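Local coordinates for protein photosystem II stability/assembly factor HCF136, chloroplastic (Cyanidioschyzon merolae, PDB 5OJ3) that is probably essential for photosystem II biogenesis, being required to assemble an early intermediate that includes D2 and cytochrome b559, at residues A[122-136]-A[170-182]. Numbering follows the deposited sequence.
Sequences DIDFSQKDPNHGWLV and FSNVSFSGDEAWV
Phe170 lays its CB against Val136 CB at 3.6 Å, the two side chains crossing at about a right angle. Val173, a compact branched residue suited to the space between sheets, presses CG1 on Asp124 CB, while its backbone N is bonded to Asp122 OD2 at 3.2 Å, on the anti side and tilted out of the carboxylate plane. The carboxylate divides its work: OD2 takes the amide, while OD1 forms a salt bridge with Lys413. Two residues on, the Phe175 amide likewise bonds to an aspartate, reaching Asp124 OD2 nearly along its C-O axis though with a bent N-H (138°); with CG anti to the backbone N (chi1 -166°), Asp124 reaches across to the outermost strand of the next sheet, where the Phe175 N-H is turned away from its hairpin partner. The Phe175 ring is sandwiched: Ala180 CB, a methyl small enough to sit over the centre of one face, is opposed by Ser126 CA and CB on the other, and Trp134 CD1 abuts its edge, 3.7 Å from CE2. A serine in place of Phe175 would probably open a gap between Ala180 and Ser126 and remove the ring edge that Trp134 CD1 touches. At the type II' turn, Gly177, whose positive phi favours glycine, gives its N to Gln127 OE1 at 2.8 Å and takes Gln127 N on its O. Asp178 OD1 then accepts the Ser126 hydroxyl at 3.0 Å. Val182 CG1 closes on Val136 CG1. The contact thus joins adjacent blades of the seven-bladed propeller: strand 169-176 packs on the hairpin of strands 120-125 and 133-137, with strand 212-219 of the next blade beyond it.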
loop_
_atom_site.group_PDB
_atom_site.type_symbol
_atom_site.label_atom_id
_atom_site.label_comp_id
_atom_site.label_asym_id
_atom_site.label_seq_id
_atom_site.Cartn_x
_atom_site.Cartn_y
_atom_site.Cartn_z
ATOM N N ASP A 122 -2.596 -3.211 8.280
ATOM C CA ASP A 122 -3.597 -2.520 7.480
ATOM C C ASP A 122 -4.844 -2.262 8.312
ATOM O O ASP A 122 -5.096 -2.920 9.324
ATOM C CB ASP A 122 -3.963 -3.303 6.216
ATOM C CG ASP A 122 -4.632 -2.432 5.169
ATOM O OD1 ASP A 122 -4.583 -1.193 5.316
ATOM O OD2 ASP A 122 -5.215 -2.981 4.210
ATOM N N ILE A 123 -5.621 -1.286 7.852
ATOM C CA ILE A 123 -6.889 -0.904 8.461
ATOM C C ILE A 123 -7.821 -0.452 7.345
ATOM O O ILE A 123 -7.395 0.218 6.400
ATOM C CB ILE A 123 -6.681 0.192 9.531
ATOM C CG1 ILE A 123 -7.993 0.534 10.238
ATOM C CG2 ILE A 123 -6.034 1.434 8.928
ATOM C CD1 ILE A 123 -7.820 1.515 11.374
ATOM N N ASP A 124 -9.092 -0.838 7.440
ATOM C CA ASP A 124 -10.086 -0.406 6.467
ATOM C C ASP A 124 -11.441 -0.334 7.154
ATOM O O ASP A 124 -11.657 -0.942 8.205
ATOM C CB ASP A 124 -10.135 -1.346 5.252
ATOM C CG ASP A 124 -10.897 -0.748 4.077
ATOM O OD1 ASP A 124 -11.107 0.482 4.067
ATOM O OD2 ASP A 124 -11.281 -1.503 3.160
ATOM N N PHE A 125 -12.360 0.415 6.544
ATOM C CA PHE A 125 -13.644 0.718 7.158
ATOM C C PHE A 125 -14.791 0.314 6.242
ATOM O O PHE A 125 -14.725 0.503 5.024
ATOM C CB PHE A 125 -13.747 2.209 7.500
ATOM C CG PHE A 125 -13.013 2.591 8.754
ATOM C CD1 PHE A 125 -13.630 2.496 9.989
ATOM C CD2 PHE A 125 -11.703 3.035 8.698
ATOM C CE1 PHE A 125 -12.955 2.838 11.146
ATOM C CE2 PHE A 125 -11.023 3.380 9.851
ATOM C CZ PHE A 125 -11.651 3.281 11.076
ATOM N N SER A 126 -15.837 -0.248 6.847
ATOM C CA SER A 126 -17.059 -0.590 6.129
ATOM C C SER A 126 -17.680 0.636 5.468
ATOM O O SER A 126 -17.644 1.743 6.011
ATOM C CB SER A 126 -18.063 -1.237 7.081
ATOM O OG SER A 126 -19.388 -1.073 6.606
ATOM N N GLN A 127 -18.257 0.427 4.281
ATOM C CA GLN A 127 -18.917 1.506 3.556
ATOM C C GLN A 127 -20.321 1.781 4.082
ATOM O O GLN A 127 -20.812 2.909 3.957
ATOM C CB GLN A 127 -18.990 1.175 2.067
ATOM C CG GLN A 127 -17.830 1.695 1.242
ATOM C CD GLN A 127 -18.042 1.472 -0.241
ATOM O OE1 GLN A 127 -18.472 0.397 -0.662
ATOM N NE2 GLN A 127 -17.752 2.491 -1.041
ATOM N N LYS A 128 -20.976 0.777 4.669
ATOM C CA LYS A 128 -22.354 0.941 5.119
ATOM C C LYS A 128 -22.422 1.706 6.435
ATOM O O LYS A 128 -23.306 2.556 6.612
ATOM C CB LYS A 128 -23.021 -0.436 5.238
ATOM C CG LYS A 128 -24.077 -0.574 6.317
ATOM C CD LYS A 128 -25.125 -1.585 5.873
ATOM C CE LYS A 128 -25.725 -2.342 7.043
ATOM N NZ LYS A 128 -26.304 -3.648 6.615
ATOM N N ASP A 129 -21.507 1.415 7.360
ATOM C CA ASP A 129 -21.300 2.241 8.549
ATOM C C ASP A 129 -19.852 2.709 8.508
ATOM O O ASP A 129 -18.937 1.934 8.840
ATOM C CB ASP A 129 -21.600 1.465 9.827
ATOM C CG ASP A 129 -21.518 2.332 11.079
ATOM O OD1 ASP A 129 -22.109 1.934 12.103
ATOM O OD2 ASP A 129 -20.967 3.452 11.015
ATOM N N PRO A 130 -19.591 3.963 8.128
ATOM C CA PRO A 130 -18.202 4.427 7.957
ATOM C C PRO A 130 -17.411 4.549 9.251
ATOM O O PRO A 130 -16.223 4.888 9.198
ATOM C CB PRO A 130 -18.376 5.801 7.294
ATOM C CG PRO A 130 -19.741 6.251 7.720
ATOM C CD PRO A 130 -20.577 5.012 7.819
ATOM N N ASN A 131 -18.020 4.294 10.405
ATOM C CA ASN A 131 -17.293 4.202 11.663
ATOM C C ASN A 131 -16.927 2.769 12.021
ATOM O O ASN A 131 -16.136 2.558 12.946
ATOM C CB ASN A 131 -18.114 4.825 12.799
ATOM C CG ASN A 131 -18.190 6.338 12.702
ATOM O OD1 ASN A 131 -17.205 7.002 12.379
ATOM N ND2 ASN A 131 -19.364 6.890 12.985
ATOM N N HIS A 132 -17.480 1.790 11.310
ATOM C CA HIS A 132 -17.205 0.379 11.541
ATOM C C HIS A 132 -15.992 -0.050 10.722
ATOM O O HIS A 132 -16.028 -0.014 9.488
ATOM C CB HIS A 132 -18.431 -0.451 11.161
ATOM C CG HIS A 132 -18.362 -1.874 11.606
ATOM N ND1 HIS A 132 -17.456 -2.316 12.545
ATOM C CD2 HIS A 132 -19.089 -2.957 11.241
ATOM C CE1 HIS A 132 -17.627 -3.611 12.737
ATOM N NE2 HIS A 132 -18.611 -4.025 11.960
ATOM N N GLY A 133 -14.919 -0.461 11.405
ATOM C CA GLY A 133 -13.697 -0.821 10.714
ATOM C C GLY A 133 -12.871 -1.849 11.457
ATOM O O GLY A 133 -13.109 -2.147 12.630
ATOM N N TRP A 134 -11.880 -2.384 10.741
ATOM C CA TRP A 134 -11.034 -3.475 11.207
ATOM C C TRP A 134 -9.575 -3.134 10.933
ATOM O O TRP A 134 -9.270 -2.367 10.015
ATOM C CB TRP A 134 -11.374 -4.800 10.505
ATOM C CG TRP A 134 -12.705 -5.404 10.855
ATOM C CD1 TRP A 134 -13.931 -4.995 10.416
ATOM C CD2 TRP A 134 -12.941 -6.554 11.681
ATOM N NE1 TRP A 134 -14.914 -5.807 10.927
ATOM C CE2 TRP A 134 -14.333 -6.771 11.707
ATOM C CE3 TRP A 134 -12.113 -7.412 12.407
ATOM C CZ2 TRP A 134 -14.912 -7.811 12.433
ATOM C CZ3 TRP A 134 -12.694 -8.447 13.126
ATOM C CH2 TRP A 134 -14.078 -8.637 13.132
ATOM N N LEU A 135 -8.676 -3.704 11.741
ATOM C CA LEU A 135 -7.237 -3.502 11.596
ATOM C C LEU A 135 -6.528 -4.837 11.815
ATOM O O LEU A 135 -6.956 -5.656 12.630
ATOM C CB LEU A 135 -6.677 -2.406 12.540
ATOM C CG LEU A 135 -6.386 -2.582 14.041
ATOM C CD1 LEU A 135 -5.090 -3.329 14.290
ATOM C CD2 LEU A 135 -6.316 -1.227 14.737
ATOM N N VAL A 136 -5.430 -5.048 11.089
ATOM C CA VAL A 136 -4.783 -6.349 11.003
ATOM C C VAL A 136 -3.306 -6.195 11.343
ATOM O O VAL A 136 -2.721 -5.110 11.217
ATOM C CB VAL A 136 -4.911 -6.958 9.589
ATOM C CG1 VAL A 136 -6.342 -7.440 9.335
ATOM C CG2 VAL A 136 -4.456 -5.964 8.509
ATOM N N PHE A 170 -1.301 -11.069 9.203
ATOM C CA PHE A 170 -2.386 -10.586 8.357
ATOM C C PHE A 170 -1.930 -9.343 7.605
ATOM O O PHE A 170 -1.620 -8.316 8.220
ATOM C CB PHE A 170 -3.634 -10.306 9.190
ATOM C CG PHE A 170 -4.357 -11.550 9.597
ATOM C CD1 PHE A 170 -5.163 -12.221 8.693
ATOM C CD2 PHE A 170 -4.203 -12.073 10.869
ATOM C CE1 PHE A 170 -5.818 -13.376 9.057
ATOM C CE2 PHE A 170 -4.856 -13.228 11.240
ATOM C CZ PHE A 170 -5.661 -13.881 10.333
ATOM N N SER A 171 -1.903 -9.440 6.274
ATOM C CA SER A 171 -1.274 -8.410 5.454
ATOM C C SER A 171 -2.198 -7.221 5.220
ATOM O O SER A 171 -1.780 -6.068 5.378
ATOM C CB SER A 171 -0.821 -9.007 4.122
ATOM O OG SER A 171 0.274 -9.886 4.312
ATOM N N ASN A 172 -3.450 -7.466 4.838
ATOM C CA ASN A 172 -4.336 -6.346 4.555
ATOM C C ASN A 172 -5.789 -6.764 4.737
ATOM O O ASN A 172 -6.118 -7.949 4.828
ATOM C CB ASN A 172 -4.111 -5.789 3.142
ATOM C CG ASN A 172 -3.966 -6.876 2.099
ATOM O OD1 ASN A 172 -2.965 -7.594 2.065
ATOM N ND2 ASN A 172 -4.966 -7.001 1.235
ATOM N N VAL A 173 -6.656 -5.750 4.777
ATOM C CA VAL A 173 -8.102 -5.912 4.840
ATOM C C VAL A 173 -8.714 -4.898 3.880
ATOM O O VAL A 173 -8.157 -3.819 3.655
ATOM C CB VAL A 173 -8.643 -5.729 6.280
ATOM C CG1 VAL A 173 -8.481 -4.287 6.744
ATOM C CG2 VAL A 173 -10.098 -6.171 6.374
ATOM N N SER A 174 -9.860 -5.252 3.297
ATOM C CA SER A 174 -10.453 -4.418 2.257
ATOM C C SER A 174 -11.966 -4.595 2.236
ATOM O O SER A 174 -12.456 -5.727 2.222
ATOM C CB SER A 174 -9.861 -4.757 0.884
ATOM O OG SER A 174 -10.474 -3.994 -0.139
ATOM N N PHE A 175 -12.691 -3.476 2.207
ATOM C CA PHE A 175 -14.146 -3.459 2.281
ATOM C C PHE A 175 -14.770 -3.017 0.962
ATOM O O PHE A 175 -14.224 -2.176 0.244
ATOM C CB PHE A 175 -14.633 -2.513 3.385
ATOM C CG PHE A 175 -14.942 -3.192 4.688
ATOM C CD1 PHE A 175 -16.175 -3.789 4.900
ATOM C CD2 PHE A 175 -14.008 -3.212 5.709
ATOM C CE1 PHE A 175 -16.465 -4.406 6.103
ATOM C CE2 PHE A 175 -14.291 -3.826 6.914
ATOM C CZ PHE A 175 -15.522 -4.424 7.112
ATOM N N SER A 176 -15.930 -3.598 0.658
ATOM C CA SER A 176 -16.839 -3.073 -0.356
ATOM C C SER A 176 -18.256 -3.293 0.147
ATOM O O SER A 176 -18.662 -4.438 0.371
ATOM C CB SER A 176 -16.643 -3.747 -1.715
ATOM O OG SER A 176 -17.597 -3.273 -2.647
ATOM N N GLY A 177 -19.004 -2.207 0.322
ATOM C CA GLY A 177 -20.307 -2.303 0.948
ATOM C C GLY A 177 -20.165 -2.658 2.412
ATOM O O GLY A 177 -19.751 -1.827 3.224
ATOM N N ASP A 178 -20.513 -3.895 2.759
ATOM C CA ASP A 178 -20.232 -4.448 4.077
ATOM C C ASP A 178 -19.398 -5.719 3.978
ATOM O O ASP A 178 -19.157 -6.381 4.996
ATOM C CB ASP A 178 -21.539 -4.711 4.831
ATOM C CG ASP A 178 -21.363 -4.675 6.334
ATOM O OD1 ASP A 178 -20.848 -3.660 6.850
ATOM O OD2 ASP A 178 -21.751 -5.656 6.999
ATOM N N GLU A 179 -18.950 -6.067 2.776
ATOM C CA GLU A 179 -18.149 -7.255 2.526
ATOM C C GLU A 179 -16.672 -6.916 2.693
ATOM O O GLU A 179 -16.183 -5.949 2.105
ATOM C CB GLU A 179 -18.429 -7.767 1.112
ATOM C CG GLU A 179 -18.076 -9.216 0.838
ATOM C CD GLU A 179 -18.645 -9.685 -0.489
ATOM O OE1 GLU A 179 -19.199 -8.843 -1.228
ATOM O OE2 GLU A 179 -18.537 -10.889 -0.798
ATOM N N ALA A 180 -15.966 -7.712 3.494
ATOM C CA ALA A 180 -14.561 -7.473 3.795
ATOM C C ALA A 180 -13.725 -8.680 3.397
ATOM O O ALA A 180 -14.163 -9.822 3.549
ATOM C CB ALA A 180 -14.355 -7.172 5.281
ATOM N N TRP A 181 -12.518 -8.420 2.896
ATOM C CA TRP A 181 -11.575 -9.460 2.502
ATOM C C TRP A 181 -10.262 -9.252 3.243
ATOM O O TRP A 181 -9.762 -8.125 3.320
ATOM C CB TRP A 181 -11.317 -9.440 0.989
ATOM C CG TRP A 181 -12.534 -9.650 0.133
ATOM C CD1 TRP A 181 -13.558 -8.772 -0.064
ATOM C CD2 TRP A 181 -12.832 -10.802 -0.667
ATOM N NE1 TRP A 181 -14.483 -9.309 -0.926
ATOM C CE2 TRP A 181 -14.061 -10.555 -1.311
ATOM C CE3 TRP A 181 -12.183 -12.019 -0.896
ATOM C CZ2 TRP A 181 -14.654 -11.480 -2.169
ATOM C CZ3 TRP A 181 -12.775 -12.937 -1.749
ATOM C CH2 TRP A 181 -13.997 -12.661 -2.375
ATOM N N VAL A 182 -9.706 -10.337 3.784
ATOM C CA VAL A 182 -8.430 -10.318 4.492
ATOM C C VAL A 182 -7.522 -11.375 3.881
ATOM O O VAL A 182 -7.988 -12.454 3.496
ATOM C CB VAL A 182 -8.606 -10.576 6.006
ATOM C CG1 VAL A 182 -7.383 -10.110 6.782
ATOM C CG2 VAL A 182 -9.852 -9.892 6.526
#